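Local atomic coordinates of molinate hydrolase (Gulosibacter molinativorax, PDB entry 4UB9), a protein that hydrolyses the thiocarbamate herbicide molinate and is a zinc-binding member of the amidohydrolase family, probably acting on a carbon-nitrogen bond. Residues A[104-107]-A[113-116]; A[130-135]-A[395-400]; A[138-143]-A[444-449]; A[167-172]-A[434-439]; A[173-178]-A[229-234]. One frame throughout, in Å; residues are numbered along the deposited sequence.

Interaction 1: A[104-107]-A[113-116]; sequences IMMM and EYLA
Met105 and Met106 both turn their terminal methyls onto the ring of Tyr114, and between them they make most of this contact. The methyl CE of Met105 lies over one face of the ring, 3.4 Å from Tyr114 CG and displaced toward the rim on the CB side. Measured to the ring centroid it stands 3.8 Å away and 27° off the normal, a CH-pi contact. Its sulfur sits farther out above the same ring, with SD of Met105 4.8 Å from the Tyr114 centroid, so the pair is also a Met-aromatic contact. The chain of Met105 is extended as far as SD and then bends, chi3 73°, which swings CE down onto the ring. Met106 approaches Tyr114 at about a right angle, its CE 3.7 Å from Tyr114 CE2, and the same methyl reaches Leu115 CD2 at 4.1 Å. Farther out, the hydroxyl of Tyr114 is hydrogen-bonded to the backbone N of Asp102, just ahead of the short helix 103-106, which ties the far end of the ring to the start of the element that carries both methionines. Ile381 packs on Met105, while Phe200 and Met204 of helix 198-209 pack on Leu115. No hydrogen bond joins the two segments directly, so the short helix and helix 111-118 meet here through dispersion, with the polarisable sulfur and methyl of Met105 set against the pi cloud of a buried tyrosine.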
# COMPACT_ATOMS: atom_id res chain seq x y z
N ILE A 104 -18.10 10.10 -8.34
CA ILE A 104 -17.14 9.43 -9.25
C ILE A 104 -15.74 9.82 -8.83
O ILE A 104 -14.84 8.99 -8.75
CB ILE A 104 -17.37 9.80 -10.73
CG1 ILE A 104 -18.62 9.09 -11.22
CG2 ILE A 104 -16.17 9.46 -11.60
CD1 ILE A 104 -18.45 7.61 -11.50
N MET A 105 -15.56 11.10 -8.55
CA MET A 105 -14.27 11.59 -8.01
C MET A 105 -13.84 10.77 -6.81
O MET A 105 -12.72 10.30 -6.72
CB MET A 105 -14.38 13.04 -7.60
CG MET A 105 -13.03 13.71 -7.32
SD MET A 105 -13.34 15.41 -6.76
CE MET A 105 -13.96 14.93 -5.15
N MET A 106 -14.75 10.58 -5.88
CA MET A 106 -14.43 9.85 -4.63
C MET A 106 -14.06 8.39 -4.84
O MET A 106 -13.51 7.78 -3.97
CB MET A 106 -15.59 9.95 -3.65
CG MET A 106 -15.72 11.36 -3.11
SD MET A 106 -17.27 11.45 -2.24
CE MET A 106 -17.74 13.14 -2.53
N MET A 107 -14.32 7.84 -6.02
CA MET A 107 -13.84 6.49 -6.34
C MET A 107 -12.37 6.42 -6.69
O MET A 107 -11.82 5.33 -6.92
CB MET A 107 -14.65 5.89 -7.49
CG MET A 107 -16.13 5.72 -7.16
SD MET A 107 -16.95 4.55 -8.28
CE MET A 107 -16.62 5.33 -9.82
N GLU A 113 -9.66 15.75 0.35
CA GLU A 113 -9.44 17.19 0.19
C GLU A 113 -10.73 17.91 -0.12
O GLU A 113 -11.04 18.94 0.48
CB GLU A 113 -8.37 17.52 -0.87
CG GLU A 113 -8.67 17.02 -2.28
CD GLU A 113 -7.42 16.89 -3.14
OE1 GLU A 113 -7.05 17.87 -3.84
OE2 GLU A 113 -6.84 15.77 -3.18
N TYR A 114 -11.54 17.31 -0.96
CA TYR A 114 -12.84 17.91 -1.30
C TYR A 114 -13.80 17.97 -0.10
O TYR A 114 -14.40 19.00 0.20
CB TYR A 114 -13.43 17.07 -2.40
CG TYR A 114 -14.84 17.36 -2.91
CD1 TYR A 114 -15.08 18.40 -3.84
CD2 TYR A 114 -15.89 16.54 -2.60
CE1 TYR A 114 -16.33 18.60 -4.39
CE2 TYR A 114 -17.16 16.74 -3.15
CZ TYR A 114 -17.37 17.78 -4.02
OH TYR A 114 -18.62 17.94 -4.55
N LEU A 115 -13.96 16.85 0.60
CA LEU A 115 -14.93 16.86 1.72
C LEU A 115 -14.46 17.73 2.88
O LEU A 115 -15.28 18.30 3.61
CB LEU A 115 -15.24 15.44 2.18
CG LEU A 115 -16.05 14.65 1.13
CD1 LEU A 115 -16.18 13.17 1.51
CD2 LEU A 115 -17.43 15.23 0.96
N ALA A 116 -13.15 17.79 3.09
CA ALA A 116 -12.64 18.60 4.18
C ALA A 116 -12.76 20.07 3.82
O ALA A 116 -13.10 20.92 4.64
CB ALA A 116 -11.21 18.24 4.51

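Interaction 2: A[130-135]-A[395-400]; sequences AQIALR and WTLGED
Ile132 on helix 122-135 meets the loop at Leu397 and Gly398, which leads into helix 400-410. From CB, which is directed at the loop, the side chain divides. CG2, anti to the backbone N, does the touching: it lies 3.5 Å from the carbonyl O of Leu397 and 4.5 Å from Leu397 CG. The other branch, CG1 and CD1, leaves beside the backbone N and makes no contact with 395-400; outside the two segments the side chain also packs on Cys376. The main chain of the same residue adds a second point, Ile132 O standing 3.7 Å from Gly398 CA. At the next residue, Ala133 CB comes to 4.5 Å from Leu397 CD1, a loose apolar contact. Gly398 has a positive phi of 107°, and a side chain here would run into Ile132 CG2 as well as the carbonyl O before it. The bend of the loop is held from within: Gly398 N donates to Asp400 OD1 at 2.9 Å, nearly in line with the carboxylate C-O bond, and Asp400 OD2 is hydrogen-bonded to Thr372 OG1. With no hydrogen bond across the two segments, helix and loop are joined here by apolar carbon and bare main chain, and the close fit depends on a residue without a side chain at Gly398.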
# COMPACT_ATOMS: atom_id res chain seq x y z
N ALA A 130 -26.02 22.06 -9.09
CA ALA A 130 -27.33 22.16 -9.75
C ALA A 130 -27.37 23.35 -10.74
O ALA A 130 -28.01 23.29 -11.78
CB ALA A 130 -28.41 22.33 -8.71
N GLN A 131 -26.68 24.42 -10.38
CA GLN A 131 -26.58 25.61 -11.25
C GLN A 131 -25.75 25.32 -12.47
O GLN A 131 -26.04 25.80 -13.55
CB GLN A 131 -26.01 26.79 -10.49
CG GLN A 131 -26.99 27.31 -9.47
CD GLN A 131 -26.35 28.30 -8.50
OE1 GLN A 131 -25.29 28.85 -8.74
NE2 GLN A 131 -27.01 28.51 -7.41
N ILE A 132 -24.71 24.53 -12.29
CA ILE A 132 -23.90 24.12 -13.41
C ILE A 132 -24.66 23.21 -14.38
O ILE A 132 -24.47 23.26 -15.58
CB ILE A 132 -22.62 23.45 -12.93
CG1 ILE A 132 -21.72 24.53 -12.34
CG2 ILE A 132 -21.90 22.74 -14.08
CD1 ILE A 132 -20.45 24.00 -11.74
N ALA A 133 -25.56 22.40 -13.85
CA ALA A 133 -26.41 21.59 -14.71
C ALA A 133 -27.33 22.51 -15.51
O ALA A 133 -27.46 22.37 -16.72
CB ALA A 133 -27.21 20.59 -13.91
N LEU A 134 -27.93 23.45 -14.79
CA LEU A 134 -28.83 24.45 -15.37
C LEU A 134 -28.15 25.27 -16.48
O LEU A 134 -28.72 25.51 -17.56
CB LEU A 134 -29.35 25.38 -14.30
CG LEU A 134 -30.45 26.35 -14.72
CD1 LEU A 134 -31.62 25.66 -15.38
CD2 LEU A 134 -30.94 27.16 -13.52
N ARG A 135 -26.89 25.61 -16.25
CA ARG A 135 -26.06 26.28 -17.26
C ARG A 135 -25.94 25.49 -18.56
O ARG A 135 -25.85 26.05 -19.63
CB ARG A 135 -24.66 26.49 -16.75
CG ARG A 135 -23.86 27.45 -17.58
CD ARG A 135 -22.42 27.01 -17.69
NE ARG A 135 -21.64 27.50 -16.58
CZ ARG A 135 -20.62 26.86 -15.99
NH1 ARG A 135 -20.27 25.62 -16.31
NH2 ARG A 135 -19.94 27.47 -15.02
N TRP A 395 -18.03 12.24 -17.14
CA TRP A 395 -18.40 12.59 -15.74
C TRP A 395 -18.30 14.08 -15.36
O TRP A 395 -18.44 14.46 -14.21
CB TRP A 395 -17.54 11.79 -14.80
CG TRP A 395 -17.62 10.33 -15.09
CD1 TRP A 395 -18.73 9.57 -15.07
CD2 TRP A 395 -16.56 9.47 -15.45
NE1 TRP A 395 -18.43 8.27 -15.37
CE2 TRP A 395 -17.10 8.19 -15.64
CE3 TRP A 395 -15.19 9.66 -15.67
CZ2 TRP A 395 -16.32 7.07 -15.98
CZ3 TRP A 395 -14.41 8.54 -16.05
CH2 TRP A 395 -14.98 7.27 -16.17
N THR A 396 -18.18 14.92 -16.39
CA THR A 396 -18.07 16.35 -16.22
C THR A 396 -19.45 17.02 -16.30
O THR A 396 -19.99 17.23 -17.36
CB THR A 396 -17.12 16.95 -17.26
OG1 THR A 396 -15.85 16.28 -17.21
CG2 THR A 396 -16.92 18.43 -17.01
N LEU A 397 -20.01 17.27 -15.14
CA LEU A 397 -21.35 17.81 -15.05
C LEU A 397 -21.47 19.12 -15.85
O LEU A 397 -20.61 19.97 -15.75
CB LEU A 397 -21.72 18.09 -13.59
CG LEU A 397 -23.17 18.49 -13.34
CD1 LEU A 397 -24.13 17.38 -13.71
CD2 LEU A 397 -23.34 18.87 -11.88
N GLY A 398 -22.57 19.26 -16.57
CA GLY A 398 -22.86 20.49 -17.34
C GLY A 398 -22.68 20.27 -18.82
O GLY A 398 -23.21 21.01 -19.61
N GLU A 399 -21.85 19.30 -19.16
CA GLU A 399 -21.60 18.85 -20.53
C GLU A 399 -21.75 17.34 -20.76
O GLU A 399 -21.77 16.88 -21.90
CB GLU A 399 -20.16 19.16 -20.92
CG GLU A 399 -19.88 20.65 -20.98
CD GLU A 399 -18.50 20.96 -21.57
OE1 GLU A 399 -18.07 20.30 -22.52
OE2 GLU A 399 -17.89 21.91 -21.09
N ASP A 400 -21.86 16.61 -19.66
CA ASP A 400 -21.98 15.17 -19.67
C ASP A 400 -23.19 14.65 -20.51
O ASP A 400 -23.08 13.65 -21.18
CB ASP A 400 -22.13 14.68 -18.25
CG ASP A 400 -23.34 15.35 -17.51
OD1 ASP A 400 -23.45 16.61 -17.47
OD2 ASP A 400 -24.19 14.60 -16.97

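Interaction 3: A[138-143]-A[444-449]; sequences VTTVFD and LGDVVV
Thr139 has chi1 at 39°, which puts OG1 between its backbone N and carbonyl carbon, while in Asp446 CG stands anti to the carbonyl carbon, chi1 -64°. The two side chains then slide past each other in opposite directions, OG1 of Thr139 lying 3.7 Å from Asp446 CB. No direct hydrogen bond forms across the segments. Instead one water is held by three oxygens: it is 2.7 Å from Thr139 OG1, 2.9 Å from Thr140 OG1, and donates to Asp446 OD2 at 2.8 Å. Thr140 OG1 itself stays 4.2 Å from Asp446 OD2, its side chain crossing that of the aspartate at about a right angle. The strongest partner of both is Arg167, whose NH1 makes a salt bridge to Asp446 OD2 and a hydrogen bond to Thr140 OG1. OD2 is thus gripped by a guanidinium and a water, while OD1 accepts from the backbone N of Glu470, so a buried carboxylate has both oxygens satisfied and is probably stabilised in its charged form. With alanine at this position Arg167 would probably lose one of its counter-charges, and the water and the Glu470 N-H would lose an acceptor. The aspartate closes an inverse gamma turn centred on Gly445 and sits just before strand 447-450. Strand 138-143 lies parallel to strand 88-95, which in turn pairs antiparallel with 447-450, while Leu134 of helix 122-135 packs against Thr139.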
# COMPACT_ATOMS: atom_id res chain seq x y z
N VAL A 138 -30.08 21.96 -18.37
CA VAL A 138 -30.73 20.89 -17.64
C VAL A 138 -31.56 21.54 -16.54
O VAL A 138 -31.02 22.11 -15.61
CB VAL A 138 -29.73 19.90 -17.06
CG1 VAL A 138 -30.44 18.84 -16.20
CG2 VAL A 138 -28.93 19.25 -18.16
N THR A 139 -32.87 21.44 -16.67
CA THR A 139 -33.77 22.06 -15.71
C THR A 139 -34.20 21.11 -14.57
O THR A 139 -34.66 21.56 -13.52
CB THR A 139 -35.02 22.60 -16.40
OG1 THR A 139 -35.42 21.67 -17.41
CG2 THR A 139 -34.72 23.97 -17.04
N THR A 140 -34.05 19.81 -14.80
CA THR A 140 -34.34 18.79 -13.77
C THR A 140 -33.23 17.75 -13.68
O THR A 140 -32.83 17.17 -14.69
CB THR A 140 -35.67 18.06 -14.02
OG1 THR A 140 -36.72 19.02 -14.09
CG2 THR A 140 -35.98 17.07 -12.91
N VAL A 141 -32.72 17.56 -12.45
CA VAL A 141 -31.74 16.52 -12.21
C VAL A 141 -32.23 15.49 -11.20
O VAL A 141 -32.87 15.81 -10.20
CB VAL A 141 -30.37 17.06 -11.72
CG1 VAL A 141 -29.70 17.88 -12.81
CG2 VAL A 141 -30.50 17.86 -10.45
N PHE A 142 -31.87 14.25 -11.47
CA PHE A 142 -32.15 13.13 -10.58
C PHE A 142 -30.87 12.65 -10.00
O PHE A 142 -30.01 12.07 -10.69
CB PHE A 142 -32.85 12.03 -11.35
CG PHE A 142 -34.23 12.40 -11.75
CD1 PHE A 142 -35.29 12.22 -10.89
CD2 PHE A 142 -34.47 12.98 -12.98
CE1 PHE A 142 -36.59 12.58 -11.25
CE2 PHE A 142 -35.75 13.35 -13.34
CZ PHE A 142 -36.82 13.14 -12.47
N ASP A 143 -30.72 12.94 -8.72
CA ASP A 143 -29.52 12.59 -7.95
C ASP A 143 -29.69 11.24 -7.24
O ASP A 143 -30.52 11.06 -6.37
CB ASP A 143 -29.17 13.68 -6.95
CG ASP A 143 -27.89 13.37 -6.16
OD1 ASP A 143 -27.75 12.22 -5.63
OD2 ASP A 143 -27.04 14.28 -6.02
N LEU A 444 -44.98 21.93 -16.55
CA LEU A 444 -44.11 23.04 -16.12
C LEU A 444 -43.42 23.72 -17.29
O LEU A 444 -43.08 23.09 -18.28
CB LEU A 444 -43.07 22.56 -15.13
CG LEU A 444 -43.61 22.18 -13.74
CD1 LEU A 444 -42.66 21.23 -13.05
CD2 LEU A 444 -43.86 23.40 -12.86
N GLY A 445 -43.19 25.02 -17.14
CA GLY A 445 -42.62 25.87 -18.20
C GLY A 445 -41.11 25.89 -18.33
O GLY A 445 -40.45 26.94 -18.23
N ASP A 446 -40.58 24.71 -18.56
CA ASP A 446 -39.15 24.52 -18.69
C ASP A 446 -38.83 24.37 -20.14
O ASP A 446 -39.27 23.41 -20.79
CB ASP A 446 -38.69 23.26 -17.92
CG ASP A 446 -38.90 23.36 -16.39
OD1 ASP A 446 -39.22 24.45 -15.87
OD2 ASP A 446 -38.74 22.31 -15.71
N VAL A 447 -37.99 25.24 -20.66
CA VAL A 447 -37.72 25.25 -22.10
C VAL A 447 -36.32 25.68 -22.35
O VAL A 447 -35.78 26.53 -21.64
CB VAL A 447 -38.63 26.26 -22.81
CG1 VAL A 447 -38.32 26.36 -24.27
CG2 VAL A 447 -40.09 25.90 -22.61
N VAL A 448 -35.70 25.07 -23.35
CA VAL A 448 -34.46 25.58 -23.87
C VAL A 448 -34.58 25.90 -25.36
O VAL A 448 -35.39 25.29 -26.07
CB VAL A 448 -33.28 24.65 -23.65
CG1 VAL A 448 -33.18 24.34 -22.18
CG2 VAL A 448 -33.37 23.39 -24.47
N VAL A 449 -33.75 26.83 -25.81
CA VAL A 449 -33.74 27.27 -27.19
C VAL A 449 -32.35 27.11 -27.74
O VAL A 449 -31.40 27.64 -27.16
CB VAL A 449 -34.18 28.74 -27.31
CG1 VAL A 449 -34.16 29.19 -28.76
CG2 VAL A 449 -35.57 28.95 -26.72
O HOH W 1 -37.45 20.00 -16.74

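Interaction 4: A[167-172]-A[434-439]; sequences RIFFAG and DELGSI
The backbones stay well apart, their nearest CA atoms, those of Arg167 and Leu436, being 10.9 Å from each other, so only side chains bridge strand 167-170 and the irregular segment 434-439. Leu436 does this with a single methyl. Its CD2 comes 4.1 Å from Arg167 NH1 and 4.3 Å from Phe169 CE2, reaching the aromatic ring at its edge, near the ring plane. Arg167 and Leu436 run past each other in opposite directions, the arginine chain bending at chi3, 64°, to present its guanidinium. Arg167 and Phe169 point the same way because they are two residues apart on one strand. That strand lies parallel to 138-143 within the TIM-barrel-like fold of the amidohydrolases, and Leu436 also packs on Thr140 of the neighbouring strand and on Val94 of strand 88-95. NH2 of Arg167 makes a salt bridge to Glu470, and NH1 has its main partner in Asp446, so the cation is tied down by carboxylates and the leucine methyl serves as an apolar neighbour to it. Phe169 has a cation of its own, a cation-pi contact with Lys432.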
# COMPACT_ATOMS: atom_id res chain seq x y z
N ARG A 167 -33.99 21.88 -10.77
CA ARG A 167 -34.72 21.27 -9.68
C ARG A 167 -34.17 19.85 -9.47
O ARG A 167 -33.71 19.17 -10.40
CB ARG A 167 -36.23 21.30 -9.82
CG ARG A 167 -36.84 20.25 -10.68
CD ARG A 167 -38.36 20.33 -10.65
NE ARG A 167 -38.83 21.59 -11.20
CZ ARG A 167 -38.74 21.97 -12.47
NH1 ARG A 167 -38.23 21.18 -13.41
NH2 ARG A 167 -39.20 23.17 -12.82
N ILE A 168 -34.21 19.47 -8.22
CA ILE A 168 -33.62 18.24 -7.74
C ILE A 168 -34.64 17.28 -7.21
O ILE A 168 -35.52 17.63 -6.44
CB ILE A 168 -32.67 18.52 -6.59
CG1 ILE A 168 -31.57 19.45 -7.03
CG2 ILE A 168 -32.03 17.21 -6.10
CD1 ILE A 168 -30.70 19.92 -5.87
N PHE A 169 -34.48 16.04 -7.61
CA PHE A 169 -35.09 14.90 -6.93
C PHE A 169 -34.00 13.90 -6.58
O PHE A 169 -33.09 13.67 -7.36
CB PHE A 169 -36.14 14.25 -7.82
CG PHE A 169 -37.23 15.18 -8.19
CD1 PHE A 169 -38.15 15.62 -7.24
CD2 PHE A 169 -37.32 15.66 -9.51
CE1 PHE A 169 -39.17 16.54 -7.57
CE2 PHE A 169 -38.31 16.57 -9.84
CZ PHE A 169 -39.25 17.00 -8.88
N PHE A 170 -34.12 13.28 -5.40
CA PHE A 170 -33.05 12.43 -4.92
C PHE A 170 -33.44 11.08 -4.30
O PHE A 170 -34.55 10.89 -3.84
CB PHE A 170 -32.17 13.23 -3.99
CG PHE A 170 -32.87 13.69 -2.77
CD1 PHE A 170 -33.15 12.79 -1.75
CD2 PHE A 170 -33.19 15.00 -2.60
CE1 PHE A 170 -33.78 13.23 -0.59
CE2 PHE A 170 -33.81 15.46 -1.45
CZ PHE A 170 -34.11 14.58 -0.44
N ALA A 171 -32.49 10.16 -4.33
CA ALA A 171 -32.57 8.87 -3.63
C ALA A 171 -32.05 8.92 -2.23
O ALA A 171 -32.36 8.06 -1.41
CB ALA A 171 -31.76 7.82 -4.37
N GLY A 172 -31.16 9.86 -1.98
CA GLY A 172 -30.30 9.85 -0.78
C GLY A 172 -29.15 8.90 -1.03
O GLY A 172 -28.40 9.04 -2.01
N ASP A 434 -46.13 13.67 -15.97
CA ASP A 434 -47.30 14.55 -15.81
C ASP A 434 -46.89 16.01 -15.59
O ASP A 434 -47.63 16.90 -15.91
CB ASP A 434 -48.23 14.06 -14.67
CG ASP A 434 -47.50 13.92 -13.32
OD1 ASP A 434 -46.27 13.63 -13.28
OD2 ASP A 434 -48.16 14.10 -12.27
N GLU A 435 -45.67 16.26 -15.13
CA GLU A 435 -45.21 17.61 -14.83
C GLU A 435 -44.07 18.17 -15.64
O GLU A 435 -43.92 19.40 -15.75
CB GLU A 435 -44.77 17.67 -13.40
CG GLU A 435 -45.92 17.49 -12.48
CD GLU A 435 -45.81 18.40 -11.30
OE1 GLU A 435 -46.86 18.90 -10.84
OE2 GLU A 435 -44.68 18.61 -10.83
N LEU A 436 -43.23 17.31 -16.18
CA LEU A 436 -42.07 17.78 -16.92
C LEU A 436 -41.59 16.76 -17.93
O LEU A 436 -42.12 15.66 -18.01
CB LEU A 436 -40.94 18.16 -15.95
CG LEU A 436 -40.41 17.02 -15.04
CD1 LEU A 436 -39.18 16.38 -15.64
CD2 LEU A 436 -40.12 17.53 -13.66
N GLY A 437 -40.66 17.20 -18.76
CA GLY A 437 -40.02 16.34 -19.76
C GLY A 437 -40.58 16.46 -21.17
O GLY A 437 -40.09 15.82 -22.10
N SER A 438 -41.62 17.25 -21.31
CA SER A 438 -42.12 17.61 -22.64
C SER A 438 -42.82 18.97 -22.61
O SER A 438 -43.32 19.42 -21.57
CB SER A 438 -43.09 16.56 -23.21
OG SER A 438 -44.33 16.54 -22.48
N ILE A 439 -42.91 19.53 -23.80
CA ILE A 439 -43.67 20.75 -24.00
C ILE A 439 -45.13 20.43 -24.36
O ILE A 439 -45.44 19.98 -25.46
CB ILE A 439 -43.02 21.60 -25.08
CG1 ILE A 439 -41.66 22.08 -24.54
CG2 ILE A 439 -43.92 22.78 -25.41
CD1 ILE A 439 -40.79 22.78 -25.55

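Interaction 5: A[173-178]-A[229-234]; sequences TLIGMG and REYLER
The hydroxyl oxygen of Tyr231 has two main-chain partners. Thr173 N donates to Tyr231 OH at 2.9 Å, with an N-H...O angle of 149°, and the same oxygen is hydrogen-bonded to the carbonyl O of Ala171, its strongest partner. The phenol therefore links a main-chain N-H and a main-chain carbonyl two residues apart, just beyond strand 167-170. The methyl CG2 of Thr173 lies 3.8 Å from Tyr231 OH, meeting the ring system obliquely. Over the CD2-CE2 side of the ring, Ile175 CD1 lies against one face, 3.7 Å from Tyr231 CE2 and 4.1 Å from the ring centroid, a CH-pi contact 26° off the normal. Both isoleucine torsions are near -56°, and this fold of the side chain carries CD1 to the tyrosine although CB does not aim there. Tyr231 itself holds CG anti to its backbone N, chi1 176°, its CB pointing from helix 221-232 toward 173-178. A phenylalanine in its place would probably keep the cover for Ile175 but leave Thr173 N and Ala171 O without their shared hydroxyl. Ile175 also forms backbone hydrogen bonds with Lys240 and Ala242 of the neighbouring parallel strand 239-242, and is the second residue of a type II turn from Leu174 to Met177. The side chain of Ile175 is about 9 Å from that of the zinc ligand His282. The chemistry joins a helix to a strand end of the barrel by one amphipathic ring: its hydroxyl satisfies buried main-chain polar groups, and its face takes an aliphatic methyl.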
# COMPACT_ATOMS: atom_id res chain seq x y z
N THR A 173 -29.05 7.87 -0.22
CA THR A 173 -27.96 6.89 -0.39
C THR A 173 -28.39 5.69 -1.22
O THR A 173 -29.52 5.56 -1.65
CB THR A 173 -27.40 6.41 0.95
OG1 THR A 173 -26.18 5.70 0.73
CG2 THR A 173 -28.39 5.51 1.67
N LEU A 174 -27.43 4.85 -1.50
CA LEU A 174 -27.63 3.58 -2.17
C LEU A 174 -27.75 2.53 -1.08
O LEU A 174 -26.81 2.30 -0.30
CB LEU A 174 -26.41 3.18 -2.96
CG LEU A 174 -26.54 2.76 -4.39
CD1 LEU A 174 -25.78 3.82 -5.19
CD2 LEU A 174 -25.86 1.45 -4.60
N ILE A 175 -28.90 1.90 -1.03
CA ILE A 175 -29.18 1.01 0.05
C ILE A 175 -28.22 -0.17 -0.05
O ILE A 175 -28.25 -0.93 -1.01
CB ILE A 175 -30.62 0.50 0.03
CG1 ILE A 175 -31.63 1.66 0.03
CG2 ILE A 175 -30.87 -0.43 1.20
CD1 ILE A 175 -31.49 2.62 1.17
N GLY A 176 -27.44 -0.35 1.02
CA GLY A 176 -26.53 -1.49 1.15
C GLY A 176 -25.12 -1.21 0.69
O GLY A 176 -24.29 -2.12 0.61
N MET A 177 -24.84 0.04 0.35
CA MET A 177 -23.49 0.42 -0.06
C MET A 177 -22.83 1.16 1.06
O MET A 177 -23.44 1.95 1.78
CB MET A 177 -23.52 1.31 -1.32
CG MET A 177 -22.11 1.56 -1.93
SD MET A 177 -22.07 2.74 -3.31
CE MET A 177 -22.50 4.27 -2.51
N GLY A 178 -21.54 0.99 1.15
CA GLY A 178 -20.75 1.77 2.11
C GLY A 178 -20.52 3.21 1.64
O GLY A 178 -20.77 3.56 0.49
N ARG A 229 -38.03 0.93 5.94
CA ARG A 229 -39.25 1.71 6.07
C ARG A 229 -39.00 3.08 6.67
O ARG A 229 -39.47 4.09 6.18
CB ARG A 229 -40.28 0.99 6.91
CG ARG A 229 -41.55 1.78 6.96
CD ARG A 229 -42.67 0.86 7.38
NE ARG A 229 -43.94 1.54 7.29
CZ ARG A 229 -45.11 1.01 7.63
NH1 ARG A 229 -45.18 -0.25 8.05
NH2 ARG A 229 -46.22 1.74 7.52
N GLU A 230 -38.26 3.09 7.75
CA GLU A 230 -37.89 4.34 8.40
C GLU A 230 -37.09 5.29 7.48
O GLU A 230 -37.31 6.52 7.47
CB GLU A 230 -37.09 4.01 9.66
CG GLU A 230 -36.32 5.18 10.25
CD GLU A 230 -35.42 4.78 11.42
OE1 GLU A 230 -34.70 3.74 11.35
OE2 GLU A 230 -35.43 5.52 12.42
N TYR A 231 -36.16 4.69 6.75
CA TYR A 231 -35.35 5.43 5.78
C TYR A 231 -36.25 6.12 4.77
O TYR A 231 -36.16 7.30 4.57
CB TYR A 231 -34.37 4.51 5.05
CG TYR A 231 -33.61 5.26 3.99
CD1 TYR A 231 -32.56 6.14 4.33
CD2 TYR A 231 -33.97 5.17 2.65
CE1 TYR A 231 -31.88 6.83 3.37
CE2 TYR A 231 -33.29 5.85 1.67
CZ TYR A 231 -32.27 6.69 2.03
OH TYR A 231 -31.58 7.41 1.08
N LEU A 232 -37.17 5.36 4.19
CA LEU A 232 -38.09 5.89 3.21
C LEU A 232 -38.94 7.01 3.79
O LEU A 232 -39.26 7.96 3.11
CB LEU A 232 -38.97 4.79 2.62
CG LEU A 232 -38.18 3.77 1.78
CD1 LEU A 232 -39.02 2.56 1.46
CD2 LEU A 232 -37.68 4.37 0.48
N GLU A 233 -39.30 6.89 5.06
CA GLU A 233 -40.09 7.93 5.72
C GLU A 233 -39.30 9.20 5.99
O GLU A 233 -39.87 10.19 6.41
CB GLU A 233 -40.72 7.41 6.99
CG GLU A 233 -42.05 6.75 6.65
CD GLU A 233 -42.50 5.71 7.66
OE1 GLU A 233 -42.01 5.75 8.82
OE2 GLU A 233 -43.36 4.88 7.30
N ARG A 234 -38.00 9.21 5.71
CA ARG A 234 -37.24 10.46 5.85
C ARG A 234 -37.46 11.45 4.73
O ARG A 234 -37.10 12.60 4.86
CB ARG A 234 -35.74 10.22 5.91
CG ARG A 234 -35.30 9.54 7.17
CD ARG A 234 -33.95 8.90 6.91
NE ARG A 234 -33.41 8.32 8.12
CZ ARG A 234 -32.78 9.04 9.04
NH1 ARG A 234 -32.36 8.44 10.14
NH2 ARG A 234 -32.55 10.34 8.85

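How the interactions relate
Interactions 3 and 4 form one cluster, with centres about 8 Å apart: Arg167 NH1 lies 2.6 Å from Asp446 OD2 and 2.7 Å from Thr140 OG1. Interaction 2 joins it through the helix-to-strand turn, where Ala133 O is 3.1 Å from Val138 N, and interaction 1 reaches interaction 2 as Ile104 packs on Trp395. Interaction 5 continues the chain from interaction 4, with Tyr231 OH 2.7 Å from Ala171 O. The zinc, held by His282 and His302, is about 11 Å from the side chain of Thr173 and about 12 Å from that of Met106; interactions 1 to 4 all lie away from its ligands.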